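Local coordinates for putative transcriptional regulator protein, LacI family (Rhizobium etli, PDB 3MIZ), which probably binds DNA at cis-regulatory regions and regulates transcription as a LacI-family repressor, at residues 74-85 with 93-104. Sequence-based numbering, arbitrary orientation.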
ATOM      1  N   VAL A  74     -10.806 -13.108 -18.227  1.00 14.32           N
ATOM      2  CA  VAL A  74     -10.761 -12.619 -16.852  1.00 14.42           C
ATOM      3  C   VAL A  74      -9.551 -13.124 -16.080  1.00 14.37           C
ATOM      4  O   VAL A  74      -9.169 -14.289 -16.184  1.00 14.09           O
ATOM      5  CB  VAL A  74     -12.019 -13.053 -16.044  1.00 15.06           C
ATOM      6  CG1 VAL A  74     -11.805 -12.792 -14.540  1.00 17.56           C
ATOM      7  CG2 VAL A  74     -13.235 -12.304 -16.521  1.00 15.27           C
ATOM      8  N   LEU A  75      -8.941 -12.230 -15.317  1.00 13.11           N
ATOM      9  CA  LEU A  75      -7.837 -12.614 -14.460  1.00 14.45           C
ATOM     10  C   LEU A  75      -8.445 -12.498 -13.070  1.00 12.89           C
ATOM     11  O   LEU A  75      -8.779 -11.409 -12.610  1.00 13.60           O
ATOM     12  CB  LEU A  75      -6.658 -11.660 -14.640  1.00 14.71           C
ATOM     13  CG  LEU A  75      -6.025 -11.822 -16.024  1.00 16.00           C
ATOM     14  CD1 LEU A  75      -5.081 -10.673 -16.310  1.00 18.66           C
ATOM     15  CD2 LEU A  75      -5.297 -13.167 -16.082  1.00 14.59           C
ATOM     16  N   TYR A  76      -8.645 -13.644 -12.434  1.00 13.23           N
ATOM     17  CA  TYR A  76      -9.224 -13.716 -11.102  1.00 12.77           C
ATOM     18  C   TYR A  76      -8.055 -13.581 -10.142  1.00 12.01           C
ATOM     19  O   TYR A  76      -7.272 -14.516  -9.981  1.00 12.96           O
ATOM     20  CB  TYR A  76      -9.884 -15.075 -10.915  1.00 11.70           C
ATOM     21  CG  TYR A  76     -10.855 -15.115  -9.784  1.00 14.87           C
ATOM     22  CD1 TYR A  76     -12.148 -14.621  -9.947  1.00 15.62           C
ATOM     23  CD2 TYR A  76     -10.501 -15.667  -8.551  1.00 11.48           C
ATOM     24  CE1 TYR A  76     -13.070 -14.679  -8.927  1.00 16.62           C
ATOM     25  CE2 TYR A  76     -11.423 -15.730  -7.516  1.00 14.61           C
ATOM     26  CZ  TYR A  76     -12.711 -15.233  -7.716  1.00 15.79           C
ATOM     27  OH  TYR A  76     -13.649 -15.300  -6.712  1.00 20.02           O
ATOM     28  N   VAL A  77      -7.949 -12.424  -9.498  1.00 13.79           N
ATOM     29  CA  VAL A  77      -6.833 -12.150  -8.605  1.00 12.34           C
ATOM     30  C   VAL A  77      -7.239 -11.903  -7.156  1.00 12.49           C
ATOM     31  O   VAL A  77      -8.103 -11.075  -6.864  1.00 11.86           O
ATOM     32  CB  VAL A  77      -6.050 -10.909  -9.110  1.00 15.16           C
ATOM     33  CG1 VAL A  77      -4.815 -10.667  -8.251  1.00 15.99           C
ATOM     34  CG2 VAL A  77      -5.684 -11.091 -10.569  1.00 14.16           C
ATOM     35  N   THR A  78      -6.610 -12.626  -6.242  1.00 12.37           N
ATOM     36  CA  THR A  78      -6.904 -12.429  -4.829  1.00 12.18           C
ATOM     37  C   THR A  78      -5.760 -11.626  -4.211  1.00 13.50           C
ATOM     38  O   THR A  78      -4.604 -11.758  -4.629  1.00 13.97           O
ATOM     39  CB  THR A  78      -7.072 -13.780  -4.101  1.00 11.92           C
ATOM     40  OG1 THR A  78      -5.939 -14.621  -4.355  1.00 10.23           O
ATOM     41  CG2 THR A  78      -8.334 -14.488  -4.603  1.00  9.53           C
HETATM   42  N   MSE A  79      -6.079 -10.783  -3.233  1.00 14.40           N
HETATM   43  CA  MSE A  79      -5.058  -9.966  -2.577  1.00 15.52           C
HETATM   44  C   MSE A  79      -4.053 -10.830  -1.819  1.00 15.50           C
HETATM   45  O   MSE A  79      -2.861 -10.520  -1.773  1.00 14.49           O
HETATM   46  CB  MSE A  79      -5.720  -8.959  -1.637  1.00 17.22           C
HETATM   47  CG  MSE A  79      -6.414  -7.829  -2.369  1.00 26.35           C
HETATM   48 SE   MSE A  79      -5.156  -6.830  -3.469  1.00 38.53          SE
HETATM   49  CE  MSE A  79      -5.521  -7.613  -5.217  1.00 29.04           C
ATOM     50  N   TYR A  80      -4.533 -11.902  -1.197  1.00 15.99           N
ATOM     51  CA  TYR A  80      -3.634 -12.819  -0.509  1.00 16.84           C
ATOM     52  C   TYR A  80      -3.948 -14.209  -1.022  1.00 17.45           C
ATOM     53  O   TYR A  80      -5.006 -14.445  -1.610  1.00 16.17           O
ATOM     54  CB  TYR A  80      -3.777 -12.754   1.024  1.00 17.54           C
ATOM     55  CG  TYR A  80      -5.189 -12.732   1.545  1.00 18.41           C
ATOM     56  CD1 TYR A  80      -5.809 -11.525   1.875  1.00 19.70           C
ATOM     57  CD2 TYR A  80      -5.907 -13.915   1.726  1.00 18.11           C
ATOM     58  CE1 TYR A  80      -7.107 -11.495   2.379  1.00 19.01           C
ATOM     59  CE2 TYR A  80      -7.205 -13.894   2.223  1.00 19.68           C
ATOM     60  CZ  TYR A  80      -7.795 -12.684   2.550  1.00 19.05           C
ATOM     61  OH  TYR A  80      -9.067 -12.668   3.070  1.00 19.63           O
ATOM     62  N   ARG A  81      -3.027 -15.136  -0.809  1.00 15.60           N
ATOM     63  CA  ARG A  81      -3.217 -16.481  -1.305  1.00 16.42           C
ATOM     64  C   ARG A  81      -4.458 -17.158  -0.735  1.00 17.10           C
ATOM     65  O   ARG A  81      -4.646 -17.222   0.475  1.00 16.82           O
ATOM     66  CB  ARG A  81      -1.971 -17.300  -1.017  1.00 17.60           C
ATOM     67  CG  ARG A  81      -1.809 -18.475  -1.933  1.00 19.65           C
ATOM     68  CD  ARG A  81      -0.459 -19.110  -1.719  1.00 18.47           C
ATOM     69  NE  ARG A  81      -0.375 -20.402  -2.376  1.00 20.62           N
ATOM     70  CZ  ARG A  81       0.672 -21.208  -2.281  1.00 21.05           C
ATOM     71  NH1 ARG A  81       1.721 -20.840  -1.552  1.00 20.85           N
ATOM     72  NH2 ARG A  81       0.668 -22.373  -2.907  1.00 22.17           N
ATOM     73  N   ARG A  82      -5.309 -17.658  -1.626  1.00 15.34           N
ATOM     74  CA  ARG A  82      -6.549 -18.305  -1.217  1.00 15.33           C
ATOM     75  C   ARG A  82      -6.849 -19.528  -2.076  1.00 15.51           C
ATOM     76  O   ARG A  82      -6.312 -19.682  -3.177  1.00 16.75           O
ATOM     77  CB  ARG A  82      -7.734 -17.338  -1.371  1.00 16.22           C
ATOM     78  CG  ARG A  82      -7.706 -16.078  -0.519  1.00 14.79           C
ATOM     79  CD  ARG A  82      -8.876 -15.171  -0.890  1.00 17.31           C
ATOM     80  NE  ARG A  82     -10.148 -15.884  -0.796  1.00 16.89           N
ATOM     81  CZ  ARG A  82     -11.284 -15.479  -1.357  1.00 20.84           C
ATOM     82  NH1 ARG A  82     -11.324 -14.355  -2.063  1.00 15.49           N
ATOM     83  NH2 ARG A  82     -12.386 -16.213  -1.224  1.00 17.20           N
ATOM     84  N   ILE A  83      -7.701 -20.400  -1.553  1.00 14.53           N
ATOM     85  CA  ILE A  83      -8.172 -21.570  -2.281  1.00 14.26           C
ATOM     86  C   ILE A  83      -9.663 -21.251  -2.375  1.00 16.80           C
ATOM     87  O   ILE A  83     -10.344 -21.146  -1.347  1.00 16.08           O
ATOM     88  CB  ILE A  83      -7.982 -22.879  -1.490  1.00 15.00           C
ATOM     89  CG1 ILE A  83      -6.492 -23.152  -1.261  1.00 14.74           C
ATOM     90  CG2 ILE A  83      -8.576 -24.043  -2.273  1.00 16.50           C
ATOM     91  CD1 ILE A  83      -6.233 -24.353  -0.350  1.00 16.89           C
ATOM     92  N   VAL A  84     -10.164 -21.063  -3.593  1.00 16.38           N
ATOM     93  CA  VAL A  84     -11.564 -20.711  -3.771  1.00 18.22           C
ATOM     94  C   VAL A  84     -12.039 -20.880  -5.201  1.00 17.61           C
ATOM     95  O   VAL A  84     -11.276 -20.683  -6.155  1.00 15.84           O
ATOM     96  CB  VAL A  84     -11.814 -19.245  -3.344  1.00 19.93           C
ATOM     97  CG1 VAL A  84     -10.886 -18.313  -4.111  1.00 19.93           C
ATOM     98  CG2 VAL A  84     -13.271 -18.856  -3.599  1.00 23.14           C
ATOM     99  N   ASP A  85     -13.300 -21.279  -5.339  1.00 18.28           N
ATOM    100  CA  ASP A  85     -13.916 -21.437  -6.649  1.00 20.06           C
ATOM    101  C   ASP A  85     -14.601 -20.120  -6.972  1.00 20.96           C
ATOM    102  O   ASP A  85     -15.353 -19.586  -6.154  1.00 22.54           O
ATOM    103  CB  ASP A  85     -14.975 -22.544  -6.626  1.00 21.69           C
ATOM    104  CG  ASP A  85     -14.416 -23.902  -6.988  1.00 21.10           C
ATOM    105  OD1 ASP A  85     -13.174 -24.068  -7.006  1.00 20.10           O
ATOM    106  OD2 ASP A  85     -15.228 -24.815  -7.252  1.00 23.62           O
ATOM    107  N   ILE A  93     -16.454 -17.460 -19.314  1.00 24.69           N
ATOM    108  CA  ILE A  93     -15.466 -16.603 -19.966  1.00 23.57           C
ATOM    109  C   ILE A  93     -14.090 -17.182 -19.664  1.00 21.69           C
ATOM    110  O   ILE A  93     -13.846 -17.624 -18.541  1.00 21.97           O
ATOM    111  CB  ILE A  93     -15.501 -15.164 -19.397  1.00 24.47           C
ATOM    112  CG1 ILE A  93     -16.895 -14.556 -19.571  1.00 26.31           C
ATOM    113  CG2 ILE A  93     -14.443 -14.308 -20.089  1.00 25.59           C
ATOM    114  CD1 ILE A  93     -17.025 -13.148 -19.008  1.00 27.10           C
ATOM    115  N   PRO A  94     -13.180 -17.201 -20.657  1.00 19.61           N
ATOM    116  CA  PRO A  94     -11.837 -17.743 -20.408  1.00 19.15           C
ATOM    117  C   PRO A  94     -11.279 -17.048 -19.169  1.00 19.30           C
ATOM    118  O   PRO A  94     -11.292 -15.817 -19.090  1.00 17.71           O
ATOM    119  CB  PRO A  94     -11.075 -17.367 -21.672  1.00 18.20           C
ATOM    120  CG  PRO A  94     -12.140 -17.477 -22.733  1.00 20.91           C
ATOM    121  CD  PRO A  94     -13.337 -16.810 -22.070  1.00 17.86           C
ATOM    122  N   THR A  95     -10.788 -17.838 -18.218  1.00 19.39           N
ATOM    123  CA  THR A  95     -10.280 -17.291 -16.965  1.00 18.95           C
ATOM    124  C   THR A  95      -8.998 -17.945 -16.456  1.00 18.50           C
ATOM    125  O   THR A  95      -8.811 -19.152 -16.582  1.00 15.40           O
ATOM    126  CB  THR A  95     -11.347 -17.444 -15.864  1.00 17.68           C
ATOM    127  OG1 THR A  95     -12.530 -16.732 -16.246  1.00 19.94           O
ATOM    128  CG2 THR A  95     -10.843 -16.908 -14.530  1.00 21.24           C
ATOM    129  N   VAL A  96      -8.119 -17.129 -15.883  1.00 15.61           N
ATOM    130  CA  VAL A  96      -6.882 -17.619 -15.289  1.00 14.99           C
ATOM    131  C   VAL A  96      -6.847 -17.033 -13.879  1.00 12.07           C
ATOM    132  O   VAL A  96      -7.081 -15.838 -13.689  1.00 11.01           O
ATOM    133  CB  VAL A  96      -5.631 -17.167 -16.071  1.00 16.35           C
ATOM    134  CG1 VAL A  96      -4.369 -17.522 -15.292  1.00 17.07           C
ATOM    135  CG2 VAL A  96      -5.591 -17.855 -17.433  1.00 16.83           C
HETATM  136  N   MSE A  97      -6.596 -17.880 -12.890  1.00 11.59           N
HETATM  137  CA  MSE A  97      -6.540 -17.427 -11.502  1.00 12.57           C
HETATM  138  C   MSE A  97      -5.106 -17.067 -11.119  1.00 11.38           C
HETATM  139  O   MSE A  97      -4.170 -17.778 -11.471  1.00 14.27           O
HETATM  140  CB  MSE A  97      -7.078 -18.526 -10.573  1.00 13.60           C
HETATM  141  CG  MSE A  97      -8.561 -18.816 -10.796  1.00 17.41           C
HETATM  142 SE   MSE A  97      -9.213 -20.318  -9.747  1.00 27.41          SE
HETATM  143  CE  MSE A  97      -9.193 -19.478  -8.020  1.00 18.71           C
ATOM    144  N   ILE A  98      -4.940 -15.950 -10.413  1.00 11.42           N
ATOM    145  CA  ILE A  98      -3.612 -15.507  -9.990  1.00  9.35           C
ATOM    146  C   ILE A  98      -3.575 -15.234  -8.487  1.00 10.45           C
ATOM    147  O   ILE A  98      -4.381 -14.452  -7.967  1.00 11.70           O
ATOM    148  CB  ILE A  98      -3.187 -14.222 -10.727  1.00 10.08           C
ATOM    149  CG1 ILE A  98      -3.251 -14.447 -12.249  1.00  9.33           C
ATOM    150  CG2 ILE A  98      -1.750 -13.846 -10.313  1.00 10.43           C
ATOM    151  CD1 ILE A  98      -3.202 -13.151 -13.077  1.00 12.08           C
ATOM    152  N   ASN A  99      -2.632 -15.887  -7.814  1.00 11.07           N
ATOM    153  CA  ASN A  99      -2.411 -15.772  -6.366  1.00 12.44           C
ATOM    154  C   ASN A  99      -3.434 -16.594  -5.592  1.00 14.66           C
ATOM    155  O   ASN A  99      -3.625 -16.409  -4.385  1.00 16.23           O
ATOM    156  CB  ASN A  99      -2.493 -14.309  -5.912  1.00 13.36           C
ATOM    157  CG  ASN A  99      -1.726 -14.059  -4.624  1.00 12.77           C
ATOM    158  OD1 ASN A  99      -1.996 -13.105  -3.896  1.00 18.19           O
ATOM    159  ND2 ASN A  99      -0.758 -14.915  -4.344  1.00 10.10           N
ATOM    160  N   CYS A 100      -4.092 -17.503  -6.298  1.00 12.96           N
ATOM    161  CA  CYS A 100      -5.096 -18.349  -5.697  1.00 12.52           C
ATOM    162  C   CYS A 100      -5.246 -19.626  -6.511  1.00 14.39           C
ATOM    163  O   CYS A 100      -4.758 -19.726  -7.640  1.00 13.14           O
ATOM    164  CB  CYS A 100      -6.437 -17.601  -5.616  1.00 11.55           C
ATOM    165  SG  CYS A 100      -7.031 -16.902  -7.196  1.00 16.07           S
ATOM    166  N   ARG A 101      -5.914 -20.606  -5.915  1.00 13.73           N
ATOM    167  CA  ARG A 101      -6.138 -21.894  -6.547  1.00 16.84           C
ATOM    168  C   ARG A 101      -7.602 -22.283  -6.343  1.00 14.29           C
ATOM    169  O   ARG A 101      -8.190 -21.995  -5.298  1.00 13.67           O
ATOM    170  CB  ARG A 101      -5.218 -22.934  -5.901  1.00 21.09           C
ATOM    171  CG  ARG A 101      -5.762 -24.346  -5.830  1.00 27.79           C
ATOM    172  CD  ARG A 101      -4.883 -25.194  -4.927  1.00 31.81           C
ATOM    173  NE  ARG A 101      -4.347 -24.384  -3.835  1.00 37.75           N
ATOM    174  CZ  ARG A 101      -3.539 -24.828  -2.875  1.00 38.19           C
ATOM    175  NH1 ARG A 101      -3.154 -26.100  -2.843  1.00 37.98           N
ATOM    176  NH2 ARG A 101      -3.094 -23.983  -1.957  1.00 36.63           N
ATOM    177  N   PRO A 102      -8.202 -22.952  -7.335  1.00 15.89           N
ATOM    178  CA  PRO A 102      -9.603 -23.355  -7.195  1.00 15.60           C
ATOM    179  C   PRO A 102      -9.767 -24.449  -6.151  1.00 18.16           C
ATOM    180  O   PRO A 102      -8.849 -25.240  -5.927  1.00 15.37           O
ATOM    181  CB  PRO A 102      -9.961 -23.845  -8.595  1.00 17.24           C
ATOM    182  CG  PRO A 102      -8.659 -24.438  -9.074  1.00 18.77           C
ATOM    183  CD  PRO A 102      -7.646 -23.397  -8.627  1.00 15.78           C
ATOM    184  N   GLN A 103     -10.929 -24.481  -5.503  1.00 18.87           N
ATOM    185  CA  GLN A 103     -11.210 -25.511  -4.510  1.00 22.66           C
ATOM    186  C   GLN A 103     -11.468 -26.800  -5.281  1.00 22.93           C
ATOM    187  O   GLN A 103     -11.081 -27.894  -4.853  1.00 22.27           O
ATOM    188  CB  GLN A 103     -12.443 -25.135  -3.685  1.00 26.06           C
ATOM    189  CG  GLN A 103     -12.765 -26.116  -2.568  1.00 32.02           C
ATOM    190  CD  GLN A 103     -11.582 -26.356  -1.651  1.00 36.63           C
ATOM    191  OE1 GLN A 103     -10.594 -26.980  -2.041  1.00 38.57           O
ATOM    192  NE2 GLN A 103     -11.670 -25.849  -0.425  1.00 39.62           N
ATOM    193  N   THR A 104     -12.121 -26.660  -6.432  1.00 21.08           N
ATOM    194  CA  THR A 104     -12.419 -27.802  -7.290  1.00 22.15           C
ATOM    195  C   THR A 104     -11.202 -28.113  -8.150  1.00 21.58           C
ATOM    196  O   THR A 104     -10.751 -27.277  -8.935  1.00 18.74           O
ATOM    197  CB  THR A 104     -13.626 -27.513  -8.211  1.00 20.99           C
ATOM    198  OG1 THR A 104     -14.806 -27.374  -7.412  1.00 22.45           O
ATOM    199  CG2 THR A 104     -13.825 -28.637  -9.214  1.00 24.57           C
TER
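Asp85 and Thr104 close a pairing that starts at Val74 and Thr95 as two neighbouring parallel strands, a worked example, in a periplasmic binding protein-like fold, of two segments that leave one parallel sheet, turn a corner and pair again as a small separate one. Strands 74-78 and 95-97 run 20° apart, and their amides and carbonyls alternate in a ladder whose straightest rung, Ile98 N to Tyr76 O, measures 2.8 Å. Both segments then bend, at 79-80 and 98-99; 74-85 spends three more residues there, and the shifted register pairs Arg101 N with Arg82 O and Val84 N with Arg101 O. On one face of the first sheet, Leu75 and Val77 meet Ile98, with Ile32 and Ile36 of helix 30-42 packed against them. Beyond the corner, Cys100 SG reaches back to the edge of the Tyr76 ring, in its plane, 3.9 Å from Tyr76 CD2.

Ile83 can be followed outward. Its CB lies near Arg101 O, and chi1 of -64° parts the branches: Ile83 CG2 reaches Gln103 OE1 at 3.6 Å, while CG1 runs beside Arg101 NE and NH2. Ile83 CD1 ends 3.5 Å above one face of the Arg101 guanidinium, offset toward its rim. Arg81 NH2 is 4.2 Å from Arg101 NH2, a closeness probably eased by Arg81's salt bridges to Asp115 and Glu112; Glu112 also pairs weakly, at long range, with Arg101 NE.

At the far end the Asp85 carboxylate takes three bonds: OD1 accepts Thr104 N at 2.9 Å and, weakly, Gln103 N, while OD2 receives Thr104 OG1 at 2.6 Å on its syn lone pair. With an alanine in place of Asp85, the Thr104 amide and hydroxyl, and the weakly held Gln103 N, would probably lose their acceptor, freeing 103-104 to shift. The chemistry thus passes from backbone ladder to carboxylate clasp, implying that a side chain continues the pairing where regular strand bonding stops.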